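Local structure of putative hyaluronoglucosaminidase (Clostridium perfringens, 6PWI) at residues A[331-334]-A[338-341]; A[366-371]-A[390-395]; A[396-401]-A[483-488]; A[409-414]-A[436-441]. The protein probably hydrolyses N-acetylhexosamine-containing glycans as a family 84 glycoside hydrolase, its catalytic barrel lying in this portion of a longer, probably secreted and cell-wall-anchored protein. All blocks are in the same frame, centred on the assembly; numbering follows the deposited sequence.

Interaction 1: residues A[331-334]-A[338-341]; sequences PKVY and SAGG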
loop_
_atom_site.group_PDB
_atom_site.type_symbol
_atom_site.label_atom_id
_atom_site.label_comp_id
_atom_site.label_asym_id
_atom_site.label_seq_id
_atom_site.Cartn_x
_atom_site.Cartn_y
_atom_site.Cartn_z
ATOM N N PRO A 331 3.010 -6.744 -19.775
ATOM C CA PRO A 331 3.634 -7.300 -20.977
ATOM C C PRO A 331 4.502 -8.508 -20.632
ATOM O O PRO A 331 4.811 -8.731 -19.460
ATOM C CB PRO A 331 4.463 -6.110 -21.482
ATOM C CG PRO A 331 4.870 -5.379 -20.214
ATOM C CD PRO A 331 3.712 -5.561 -19.252
ATOM N N LYS A 332 4.871 -9.293 -21.657
ATOM C CA LYS A 332 5.747 -10.436 -21.463
ATOM C C LYS A 332 7.135 -9.951 -21.054
ATOM O O LYS A 332 7.786 -10.559 -20.208
ATOM C CB LYS A 332 5.852 -11.287 -22.729
ATOM C CG LYS A 332 6.718 -12.527 -22.569
ATOM C CD LYS A 332 7.087 -13.181 -23.877
ATOM C CE LYS A 332 7.658 -14.570 -23.680
ATOM N NZ LYS A 332 8.366 -15.037 -24.897
ATOM N N VAL A 333 7.569 -8.855 -21.678
ATOM C CA VAL A 333 8.811 -8.174 -21.363
ATOM C C VAL A 333 8.465 -6.999 -20.454
ATOM O O VAL A 333 7.955 -5.985 -20.937
ATOM C CB VAL A 333 9.480 -7.696 -22.669
ATOM C CG1 VAL A 333 10.631 -6.731 -22.427
ATOM C CG2 VAL A 333 9.910 -8.863 -23.550
ATOM N N TYR A 334 8.740 -7.135 -19.147
ATOM C CA TYR A 334 8.291 -6.142 -18.180
ATOM C C TYR A 334 9.462 -5.573 -17.378
ATOM O O TYR A 334 9.257 -4.921 -16.352
ATOM C CB TYR A 334 7.206 -6.712 -17.263
ATOM C CG TYR A 334 7.615 -7.954 -16.518
ATOM C CD1 TYR A 334 8.390 -7.882 -15.367
ATOM C CD2 TYR A 334 7.246 -9.207 -16.983
ATOM C CE1 TYR A 334 8.783 -9.027 -14.693
ATOM C CE2 TYR A 334 7.620 -10.361 -16.317
ATOM C CZ TYR A 334 8.398 -10.270 -15.175
ATOM O OH TYR A 334 8.763 -11.420 -14.541
ATOM N N SER A 338 15.084 -7.835 -19.429
ATOM C CA SER A 338 14.538 -8.844 -20.318
ATOM C C SER A 338 14.210 -8.232 -21.678
ATOM O O SER A 338 13.884 -8.944 -22.624
ATOM C CB SER A 338 13.346 -9.507 -19.712
ATOM O OG SER A 338 12.194 -8.724 -19.942
ATOM N N ALA A 339 14.289 -6.903 -21.757
ATOM C CA ALA A 339 14.131 -6.204 -23.017
ATOM C C ALA A 339 15.473 -6.157 -23.731
ATOM O O ALA A 339 15.562 -5.626 -24.837
ATOM C CB ALA A 339 13.603 -4.817 -22.767
ATOM N N GLY A 340 16.507 -6.702 -23.077
ATOM C CA GLY A 340 17.867 -6.706 -23.596
ATOM C C GLY A 340 18.507 -5.316 -23.581
ATOM O O GLY A 340 19.563 -5.110 -24.188
ATOM N N GLY A 341 17.857 -4.373 -22.883
ATOM C CA GLY A 341 18.242 -2.969 -22.885
ATOM C C GLY A 341 18.085 -2.322 -24.262
ATOM O O GLY A 341 18.722 -1.315 -24.560
#
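Val333 lays one methyl, CG1, over the pair formed by Ser338 and Ala339. CG1 is 3.5 Å from OG of Ser338. The same methyl is 3.6 Å from CB of Ala339. It is therefore shared between a hydroxyl and a methyl, and the contact is mainly van der Waals. The torsion of Val333 explains the choice of branch. CG1 stands opposite the backbone N (chi1 168°) and reaches across to 338-341. CG2 takes the place beside the backbone N and only grazes the carbonyl of Ser338, at 4.1 Å from its O.

Ser338 approaches with its hydroxyl end. OG sits between its own backbone N and carbonyl carbon (chi1 83°), which turns it back over the backbone of Val333, 3.7 Å from CA of that residue. OG is 3.9 Å from the backbone N of Tyr334, so this is only a loose approach. Ala339 adds its single methyl. The ring of Tyr334 belongs to another side of the loop. It has the carbonyl O of Pro331 at its edge, in plane, and its side chain is about 8 Å from that of Asp299, the predicted proton donor.

Both segments belong to the loop that follows strand 328-330, the fifth of the closed parallel barrel, and leads to helix 346-351. Leu348 of that helix touches both Val333 and Ala339, while Tyr347 packs on Val333 and Pro331. The loop thus rests on the helix it precedes, and the backbone of Tyr334 is hydrogen-bonded to that of Thr363, just past strand 359-362.

Interaction 2: residues A[366-371]-A[390-395]; sequences VILGYV and WLNWPV. With EDO (1,2-ethanediol), chain H.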
loop_
_atom_site.group_PDB
_atom_site.type_symbol
_atom_site.label_atom_id
_atom_site.label_comp_id
_atom_site.label_asym_id
_atom_site.label_seq_id
_atom_site.Cartn_x
_atom_site.Cartn_y
_atom_site.Cartn_z
ATOM N N VAL A 366 14.924 -4.270 -13.410
ATOM C CA VAL A 366 14.994 -5.677 -13.032
ATOM C C VAL A 366 13.659 -6.033 -12.381
ATOM O O VAL A 366 12.797 -5.165 -12.263
ATOM C CB VAL A 366 16.160 -5.949 -12.056
ATOM C CG1 VAL A 366 17.519 -5.736 -12.702
ATOM C CG2 VAL A 366 16.034 -5.135 -10.767
ATOM N N ILE A 367 13.515 -7.289 -11.936
ATOM C CA ILE A 367 12.279 -7.754 -11.327
ATOM C C ILE A 367 11.986 -6.950 -10.062
ATOM O O ILE A 367 10.858 -6.504 -9.872
ATOM C CB ILE A 367 12.293 -9.278 -11.085
ATOM C CG1 ILE A 367 12.405 -10.039 -12.413
ATOM C CG2 ILE A 367 11.067 -9.719 -10.286
ATOM C CD1 ILE A 367 12.533 -11.547 -12.280
ATOM N N LEU A 368 12.990 -6.763 -9.198
ATOM C CA LEU A 368 12.795 -5.933 -8.015
ATOM C C LEU A 368 13.338 -4.529 -8.283
ATOM O O LEU A 368 14.193 -4.042 -7.551
ATOM C CB LEU A 368 13.477 -6.563 -6.792
ATOM C CG LEU A 368 13.251 -8.060 -6.558
ATOM C CD1 LEU A 368 14.031 -8.526 -5.339
ATOM C CD2 LEU A 368 11.776 -8.389 -6.385
ATOM N N GLY A 369 12.834 -3.879 -9.336
ATOM C CA GLY A 369 13.336 -2.575 -9.736
ATOM C C GLY A 369 12.985 -1.476 -8.731
ATOM O O GLY A 369 11.947 -1.526 -8.069
ATOM N N TYR A 370 13.873 -0.486 -8.626
ATOM C CA TYR A 370 13.575 0.730 -7.889
ATOM C C TYR A 370 12.801 1.667 -8.815
ATOM O O TYR A 370 12.789 1.462 -10.028
ATOM C CB TYR A 370 14.877 1.383 -7.411
ATOM C CG TYR A 370 15.512 0.813 -6.161
ATOM C CD1 TYR A 370 15.793 1.633 -5.076
ATOM C CD2 TYR A 370 15.873 -0.528 -6.067
ATOM C CE1 TYR A 370 16.399 1.140 -3.931
ATOM C CE2 TYR A 370 16.477 -1.040 -4.926
ATOM C CZ TYR A 370 16.738 -0.199 -3.854
ATOM O OH TYR A 370 17.334 -0.676 -2.724
ATOM N N VAL A 371 12.160 2.692 -8.243
ATOM C CA VAL A 371 11.530 3.724 -9.053
ATOM C C VAL A 371 12.592 4.734 -9.470
ATOM O O VAL A 371 13.092 5.474 -8.627
ATOM C CB VAL A 371 10.393 4.442 -8.304
ATOM C CG1 VAL A 371 9.793 5.536 -9.176
ATOM C CG2 VAL A 371 9.319 3.474 -7.836
ATOM N N TRP A 390 4.676 -1.454 -11.521
ATOM C CA TRP A 390 4.422 -2.566 -10.619
ATOM C C TRP A 390 5.621 -2.681 -9.679
ATOM O O TRP A 390 6.718 -3.034 -10.119
ATOM C CB TRP A 390 4.202 -3.846 -11.444
ATOM C CG TRP A 390 4.122 -5.157 -10.710
ATOM C CD1 TRP A 390 4.826 -5.550 -9.603
ATOM C CD2 TRP A 390 3.319 -6.297 -11.085
ATOM N NE1 TRP A 390 4.490 -6.829 -9.243
ATOM C CE2 TRP A 390 3.569 -7.316 -10.135
ATOM C CE3 TRP A 390 2.400 -6.547 -12.114
ATOM C CZ2 TRP A 390 2.941 -8.562 -10.194
ATOM C CZ3 TRP A 390 1.788 -7.783 -12.175
ATOM C CH2 TRP A 390 2.057 -8.777 -11.229
ATOM N N LEU A 391 5.416 -2.345 -8.395
ATOM C CA LEU A 391 6.509 -2.332 -7.435
ATOM C C LEU A 391 6.560 -3.652 -6.672
ATOM O O LEU A 391 5.653 -3.977 -5.908
ATOM C CB LEU A 391 6.349 -1.148 -6.479
ATOM C CG LEU A 391 7.463 -1.013 -5.442
ATOM C CD1 LEU A 391 8.796 -0.732 -6.109
ATOM C CD2 LEU A 391 7.143 0.074 -4.431
ATOM N N ASN A 392 7.653 -4.392 -6.876
ATOM C CA ASN A 392 7.868 -5.663 -6.208
ATOM C C ASN A 392 8.463 -5.432 -4.819
ATOM O O ASN A 392 9.573 -5.877 -4.530
ATOM C CB ASN A 392 8.712 -6.607 -7.067
ATOM C CG ASN A 392 7.859 -7.440 -7.999
ATOM O OD1 ASN A 392 6.782 -7.890 -7.611
ATOM N ND2 ASN A 392 8.317 -7.638 -9.226
ATOM N N TRP A 393 7.709 -4.720 -3.978
ATOM C CA TRP A 393 7.977 -4.547 -2.560
ATOM C C TRP A 393 6.648 -4.197 -1.905
ATOM O O TRP A 393 5.916 -3.363 -2.434
ATOM C CB TRP A 393 9.005 -3.432 -2.320
ATOM C CG TRP A 393 9.166 -3.057 -0.877
ATOM C CD1 TRP A 393 9.941 -3.685 0.056
ATOM C CD2 TRP A 393 8.527 -1.969 -0.186
ATOM N NE1 TRP A 393 9.832 -3.067 1.275
ATOM C CE2 TRP A 393 8.974 -2.006 1.157
ATOM C CE3 TRP A 393 7.636 -0.960 -0.568
ATOM C CZ2 TRP A 393 8.556 -1.075 2.112
ATOM C CZ3 TRP A 393 7.223 -0.044 0.376
ATOM C CH2 TRP A 393 7.677 -0.099 1.695
ATOM N N PRO A 394 6.308 -4.758 -0.723
ATOM C CA PRO A 394 7.229 -5.574 0.061
ATOM C C PRO A 394 7.045 -7.086 -0.042
ATOM O O PRO A 394 7.245 -7.795 0.944
ATOM C CB PRO A 394 6.810 -5.112 1.462
ATOM C CG PRO A 394 5.301 -5.056 1.370
ATOM C CD PRO A 394 5.027 -4.548 -0.032
ATOM N N VAL A 395 6.693 -7.569 -1.238
ATOM C CA VAL A 395 6.548 -8.997 -1.497
ATOM C C VAL A 395 7.729 -9.755 -0.889
ATOM O O VAL A 395 8.885 -9.411 -1.124
ATOM C CB VAL A 395 6.374 -9.301 -3.005
ATOM C CG1 VAL A 395 7.391 -8.577 -3.875
ATOM C CG2 VAL A 395 6.392 -10.791 -3.300
HETATM C C1 EDO H . 5.246 -9.516 -13.531
HETATM O O1 EDO H . 4.455 -10.687 -13.370
HETATM C C2 EDO H . 5.575 -8.806 -12.264
HETATM O O2 EDO H . 6.360 -9.513 -11.294
HETATM O O HOH W 1 9.766 -3.350 -8.536
#
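Asn392 points its side chain at the 366-371 loop and meets it with two different surfaces. Its amide ND2 donates to the backbone O of Ile367 at 2.9 Å. The bond is nearly straight, 176° at the hydrogen, and the acceptor lies in the amide plane. Seen from the carbonyl, the donor stands above the plane. On the same side chain, CB packs against CD2 of Leu368 at 3.6 Å, the two side chains crossing at about a right angle. CD1 of Leu391 adds a looser approach to O of Gly369, at 3.8 Å.

This buried part gives way to small molecules on two flanks. A water lies between the backbones. It accepts from N of Asn392 and probably donates to O of Gly369. On the other flank a 1,2-ethanediol, probably from the crystallisation liquor, places C2 over the centre of one Trp390 ring face. Its O2 receives a weak second bond from ND2 of Asn392, at 3.4 Å.

The indole is placed by its torsion, with CG trans to the backbone N (chi1 171°). NE1 then donates to OD1 of Asn392 at 3.0 Å, though the bond is bent to 139°. OD1 also accepts from Asn424 ND2. Both ends of the amide are engaged, which should fix its rotation. The chemistry implies a directed polar tie between the loops after two adjacent barrel strands, 359-362 and 387-391.

Interaction 3: residues A[396-401]-A[483-488]; sequences NDINNK and NWHGLS. With EDO (1,2-ethanediol), chain D.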
loop_
_atom_site.group_PDB
_atom_site.type_symbol
_atom_site.label_atom_id
_atom_site.label_comp_id
_atom_site.label_asym_id
_atom_site.label_seq_id
_atom_site.Cartn_x
_atom_site.Cartn_y
_atom_site.Cartn_z
ATOM N N ASN A 396 7.423 -10.812 -0.132
ATOM C CA ASN A 396 8.443 -11.540 0.605
ATOM C C ASN A 396 8.549 -12.985 0.111
ATOM O O ASN A 396 9.080 -13.837 0.820
ATOM C CB ASN A 396 8.231 -11.445 2.122
ATOM C CG ASN A 396 6.939 -12.076 2.602
ATOM O OD1 ASN A 396 6.089 -12.464 1.807
ATOM N ND2 ASN A 396 6.775 -12.182 3.908
ATOM N N ASP A 397 8.063 -13.264 -1.105
ATOM C CA ASP A 397 8.235 -14.593 -1.668
ATOM C C ASP A 397 9.714 -14.800 -1.990
ATOM O O ASP A 397 10.181 -15.931 -2.151
ATOM C CB ASP A 397 7.271 -14.849 -2.832
ATOM C CG ASP A 397 7.496 -13.945 -4.028
ATOM O OD1 ASP A 397 8.549 -13.256 -4.054
ATOM O OD2 ASP A 397 6.610 -13.922 -4.923
ATOM N N ILE A 398 10.444 -13.681 -2.050
ATOM C CA ILE A 398 11.878 -13.664 -2.287
ATOM C C ILE A 398 12.614 -14.132 -1.030
ATOM O O ILE A 398 13.788 -14.487 -1.111
ATOM C CB ILE A 398 12.341 -12.264 -2.744
ATOM C CG1 ILE A 398 12.137 -11.201 -1.659
ATOM C CG2 ILE A 398 11.677 -11.868 -4.056
ATOM C CD1 ILE A 398 12.883 -9.921 -1.926
ATOM N N ASN A 399 11.926 -14.122 0.123
ATOM C CA ASN A 399 12.497 -14.543 1.396
ATOM C C ASN A 399 11.405 -14.611 2.460
ATOM O O ASN A 399 11.130 -13.627 3.150
ATOM C CB ASN A 399 13.627 -13.625 1.875
ATOM C CG ASN A 399 14.407 -14.217 3.037
ATOM O OD1 ASN A 399 13.983 -15.207 3.642
ATOM N ND2 ASN A 399 15.551 -13.626 3.354
ATOM N N ASN A 400 10.823 -15.802 2.623
ATOM C CA ASN A 400 9.623 -15.960 3.429
ATOM C C ASN A 400 9.927 -15.817 4.917
ATOM O O ASN A 400 9.001 -15.728 5.724
ATOM C CB ASN A 400 8.880 -17.251 3.097
ATOM C CG ASN A 400 8.005 -17.072 1.877
ATOM O OD1 ASN A 400 8.353 -17.555 0.801
ATOM N ND2 ASN A 400 6.905 -16.335 2.023
ATOM N N LYS A 401 11.220 -15.784 5.260
ATOM C CA LYS A 401 11.652 -15.648 6.639
ATOM C C LYS A 401 11.446 -14.209 7.102
ATOM O O LYS A 401 11.522 -13.928 8.297
ATOM C CB LYS A 401 13.115 -16.081 6.782
ATOM C CG LYS A 401 13.374 -17.567 6.564
ATOM C CD LYS A 401 14.773 -17.995 6.953
ATOM C CE LYS A 401 15.658 -18.262 5.757
ATOM N NZ LYS A 401 16.055 -17.010 5.069
ATOM N N ASN A 483 18.844 -12.740 -0.665
ATOM C CA ASN A 483 17.864 -13.179 -1.643
ATOM C C ASN A 483 18.534 -13.201 -3.015
ATOM O O ASN A 483 19.525 -12.502 -3.222
ATOM C CB ASN A 483 16.602 -12.312 -1.626
ATOM C CG ASN A 483 16.886 -10.847 -1.891
ATOM O OD1 ASN A 483 17.135 -10.447 -3.027
ATOM N ND2 ASN A 483 16.859 -10.041 -0.843
ATOM N N TRP A 484 17.961 -13.976 -3.944
ATOM C CA TRP A 484 18.593 -14.267 -5.222
ATOM C C TRP A 484 18.612 -13.048 -6.147
ATOM O O TRP A 484 19.453 -12.974 -7.039
ATOM C CB TRP A 484 17.980 -15.520 -5.869
ATOM C CG TRP A 484 18.509 -16.800 -5.292
ATOM C CD1 TRP A 484 19.705 -17.396 -5.573
ATOM C CD2 TRP A 484 17.868 -17.639 -4.311
ATOM N NE1 TRP A 484 19.851 -18.546 -4.844
ATOM C CE2 TRP A 484 18.741 -18.720 -4.059
ATOM C CE3 TRP A 484 16.649 -17.588 -3.627
ATOM C CZ2 TRP A 484 18.425 -19.735 -3.157
ATOM C CZ3 TRP A 484 16.338 -18.586 -2.731
ATOM C CH2 TRP A 484 17.216 -19.647 -2.502
ATOM N N HIS A 485 17.711 -12.083 -5.916
ATOM C CA HIS A 485 17.693 -10.864 -6.710
ATOM C C HIS A 485 18.714 -9.845 -6.206
ATOM O O HIS A 485 19.204 -9.037 -6.981
ATOM C CB HIS A 485 16.276 -10.286 -6.818
ATOM C CG HIS A 485 15.298 -11.234 -7.426
ATOM N ND1 HIS A 485 15.401 -11.661 -8.744
ATOM C CD2 HIS A 485 14.219 -11.858 -6.902
ATOM C CE1 HIS A 485 14.421 -12.504 -9.004
ATOM N NE2 HIS A 485 13.673 -12.634 -7.887
ATOM N N GLY A 486 19.018 -9.869 -4.907
ATOM C CA GLY A 486 20.067 -9.017 -4.368
ATOM C C GLY A 486 19.532 -7.686 -3.842
ATOM O O GLY A 486 20.262 -6.694 -3.794
ATOM N N LEU A 487 18.254 -7.684 -3.448
ATOM C CA LEU A 487 17.647 -6.507 -2.859
ATOM C C LEU A 487 18.099 -6.413 -1.407
ATOM O O LEU A 487 18.089 -7.409 -0.685
ATOM C CB LEU A 487 16.125 -6.620 -2.964
ATOM C CG LEU A 487 15.343 -5.420 -2.431
ATOM C CD1 LEU A 487 15.557 -4.185 -3.297
ATOM C CD2 LEU A 487 13.861 -5.748 -2.315
ATOM N N SER A 488 18.499 -5.204 -1.002
ATOM C CA SER A 488 19.029 -4.954 0.326
ATOM C C SER A 488 18.449 -3.636 0.818
ATOM O O SER A 488 18.630 -2.616 0.156
ATOM C CB SER A 488 20.544 -4.894 0.286
ATOM O OG SER A 488 21.085 -4.510 1.545
HETATM C C1 EDO D . 8.015 -11.204 -6.972
HETATM O O1 EDO D . 6.834 -11.968 -6.809
HETATM C C2 EDO D . 9.117 -11.956 -7.611
HETATM O O2 EDO D . 9.614 -13.013 -6.814
#
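Ile398 fills the meeting place of the two loops with both of its branches. Its CG1 lies between the backbone N and the carbonyl carbon (chi1 64°), and chi2 is extended at 165°. This sends CD1 along the side chain of Asn483, the two running side by side and pointing the same way. CD1 is 4.1 Å from CG of Asn483 and 4.3 Å from CD2 of Leu487, so the fit here is loose. The other branch, CG2, meets His485 at the ring edge, 3.8 Å from CD2 and in the ring plane. The backbone O of Ile398 approaches CB of Asn483 at 3.6 Å.

Asn483 has a similar first torsion (chi1 58°), which folds its amide back over its own loop. OD1 of Asn483 accepts from N of Gly486 at 2.7 Å. OD1 of Asn483 also takes N of Leu487 at 3.0 Å, on a lone pair in the carbonyl plane. ND2 returns a bond to O of Leu487. The amide is thereby pinned, and its CG and ND2 lie equally near CD1 of Ile398.

Beside the contact, the carboxylate of Asp397 accepts one bond on each oxygen from the two hydroxyls of a 1,2-ethanediol, probably a crystallisation additive. ND2 of Asn399 and ND2 of Asn483 both donate to O of Pro480, a shared acceptor joining the loops. The pairing sets a type I beta turn, Asn396 to Asn399, in the loop after barrel strand 387-391, against an Asx motif headed by Asn483.

Interaction 4: residues A[409-414]-A[436-441]; sequences EMLDPT and LFAIAD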
loop_
_atom_site.group_PDB
_atom_site.type_symbol
_atom_site.label_atom_id
_atom_site.label_comp_id
_atom_site.label_asym_id
_atom_site.label_seq_id
_atom_site.Cartn_x
_atom_site.Cartn_y
_atom_site.Cartn_z
ATOM N N GLU A 409 11.982 3.130 0.775
ATOM C CA GLU A 409 13.315 3.425 0.278
ATOM C C GLU A 409 13.352 3.431 -1.249
ATOM O O GLU A 409 14.200 4.104 -1.831
ATOM C CB GLU A 409 14.293 2.352 0.751
ATOM C CG GLU A 409 14.960 2.669 2.070
ATOM C CD GLU A 409 16.090 1.713 2.412
ATOM O OE1 GLU A 409 15.886 0.855 3.305
ATOM O OE2 GLU A 409 17.170 1.815 1.776
ATOM N N MET A 410 12.456 2.670 -1.896
ATOM C CA MET A 410 12.521 2.474 -3.340
ATOM C C MET A 410 11.719 3.541 -4.087
ATOM O O MET A 410 11.578 3.456 -5.303
ATOM C CB MET A 410 12.003 1.085 -3.725
ATOM C CG MET A 410 12.868 -0.022 -3.164
ATOM S SD MET A 410 12.071 -1.637 -3.172
ATOM C CE MET A 410 12.515 -2.212 -4.813
ATOM N N LEU A 411 11.214 4.547 -3.361
ATOM C CA LEU A 411 10.307 5.530 -3.933
ATOM C C LEU A 411 11.014 6.879 -4.048
ATOM O O LEU A 411 11.155 7.587 -3.056
ATOM C CB LEU A 411 9.062 5.632 -3.039
ATOM C CG LEU A 411 8.338 4.316 -2.754
ATOM C CD1 LEU A 411 7.135 4.542 -1.854
ATOM C CD2 LEU A 411 7.922 3.617 -4.041
ATOM N N ASP A 412 11.419 7.245 -5.269
ATOM C CA ASP A 412 12.126 8.497 -5.504
ATOM C C ASP A 412 11.149 9.658 -5.730
ATOM O O ASP A 412 10.430 9.701 -6.730
ATOM C CB ASP A 412 13.160 8.335 -6.618
ATOM C CG ASP A 412 13.997 9.573 -6.880
ATOM O OD1 ASP A 412 13.700 10.654 -6.292
ATOM O OD2 ASP A 412 14.933 9.449 -7.691
ATOM N N PRO A 413 11.118 10.652 -4.814
ATOM C CA PRO A 413 10.186 11.775 -4.918
ATOM C C PRO A 413 10.396 12.738 -6.086
ATOM O O PRO A 413 9.565 13.616 -6.299
ATOM C CB PRO A 413 10.323 12.527 -3.584
ATOM C CG PRO A 413 11.637 12.071 -2.997
ATOM C CD PRO A 413 11.942 10.714 -3.599
ATOM N N THR A 414 11.467 12.547 -6.863
ATOM C CA THR A 414 11.793 13.479 -7.935
ATOM C C THR A 414 11.426 12.913 -9.308
ATOM O O THR A 414 11.663 13.572 -10.321
ATOM C CB THR A 414 13.290 13.823 -7.959
ATOM O OG1 THR A 414 14.002 12.618 -8.261
ATOM C CG2 THR A 414 13.781 14.459 -6.674
ATOM N N LEU A 436 1.302 -0.199 2.014
ATOM C CA LEU A 436 0.128 0.393 1.389
ATOM C C LEU A 436 0.104 1.887 1.696
ATOM O O LEU A 436 -0.101 2.698 0.796
ATOM C CB LEU A 436 -1.152 -0.306 1.860
ATOM C CG LEU A 436 -1.773 -1.287 0.865
ATOM C CD1 LEU A 436 -0.898 -2.521 0.686
ATOM C CD2 LEU A 436 -3.166 -1.694 1.316
ATOM N N PHE A 437 0.357 2.236 2.965
ATOM C CA PHE A 437 0.422 3.627 3.379
ATOM C C PHE A 437 1.467 4.375 2.552
ATOM O O PHE A 437 1.194 5.477 2.081
ATOM C CB PHE A 437 0.728 3.733 4.871
ATOM C CG PHE A 437 0.467 5.093 5.468
ATOM C CD1 PHE A 437 -0.755 5.384 6.060
ATOM C CD2 PHE A 437 1.442 6.081 5.443
ATOM C CE1 PHE A 437 -0.986 6.632 6.626
ATOM C CE2 PHE A 437 1.205 7.330 6.004
ATOM C CZ PHE A 437 -0.004 7.601 6.604
ATOM N N ALA A 438 2.646 3.759 2.366
ATOM C CA ALA A 438 3.747 4.403 1.666
ATOM C C ALA A 438 3.359 4.698 0.220
ATOM O O ALA A 438 3.455 5.845 -0.221
ATOM C CB ALA A 438 4.993 3.564 1.749
ATOM N N ILE A 439 2.894 3.665 -0.491
ATOM C CA ILE A 439 2.520 3.771 -1.897
ATOM C C ILE A 439 1.365 4.760 -2.078
ATOM O O ILE A 439 1.334 5.495 -3.060
ATOM C CB ILE A 439 2.202 2.378 -2.480
ATOM C CG1 ILE A 439 3.412 1.443 -2.400
ATOM C CG2 ILE A 439 1.648 2.467 -3.893
ATOM C CD1 ILE A 439 4.709 2.068 -2.824
ATOM N N ALA A 440 0.428 4.783 -1.124
ATOM C CA ALA A 440 -0.704 5.689 -1.181
ATOM C C ALA A 440 -0.213 7.133 -1.132
ATOM O O ALA A 440 -0.610 7.946 -1.964
ATOM C CB ALA A 440 -1.662 5.395 -0.056
ATOM N N ASP A 441 0.648 7.432 -0.151
ATOM C CA ASP A 441 1.176 8.767 0.065
ATOM C C ASP A 441 2.011 9.179 -1.146
ATOM O O ASP A 441 1.781 10.230 -1.741
ATOM C CB ASP A 441 1.971 8.796 1.369
ATOM C CG ASP A 441 2.430 10.172 1.827
ATOM O OD1 ASP A 441 1.917 11.193 1.303
ATOM O OD2 ASP A 441 3.290 10.214 2.726
#
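The backbones of 409-414 and 436-441 stay well apart, 8.2 Å between the nearest CA atoms, those of Leu411 and Ile439, so side chains must bridge the gap. The setting is the closed eight-stranded parallel barrel with outer helices, a TIM-barrel fold. Segment 409-414 belongs to the long connection between the last two strands, 387-391 and 418-423, and 436-441 lies on helix 433-444, which follows the last strand.

Leu411 carries the contact from the loop. With chi1 at -54°, CG is turned away from the carbonyl carbon, and chi2 is fully extended, so the isopropyl end is carried to the helix. There it crosses the side chain of Ile439 at about a right angle. CD1 of Leu411 also passes Ala438 at a looser 4.3 Å from its CB. The side chains that meet across the segments are all apolar. Leu391 and Ile421, from the two flanking strands, touch both Leu411 and Ile439 and extend the patch into the barrel wall.

Further along the loop, Asp412 forms an Asx turn: its OD1 accepts from N and OG1 of Thr414, both on one face of the carboxylate. At the centre of the contact, CD1 of Ile439 sits in the fork of Leu411, 3.6 Å from CD1 and 3.8 Å from CD2.

Interactions 2 and 4 are buried; interactions 1 and 3 are only partly so and lie farther from the chain centre. All four involve loops on the catalytic barrel. Interaction 2 relies on directed amide bonds and a bridging water, whereas interaction 4 joins a loop to a helix by aliphatic side-chain packing. These two share a wall: CD2 of Leu391 packs on CD1 of Ile439, and the backbones of Val371 and Met410 probably bond. Interaction 3 abuts interaction 2 where Leu368 meets His485 and Leu487, bringing in the chain beyond helix 467-475. Interaction 1 stands apart, a local contact within one loop, touching none of the others.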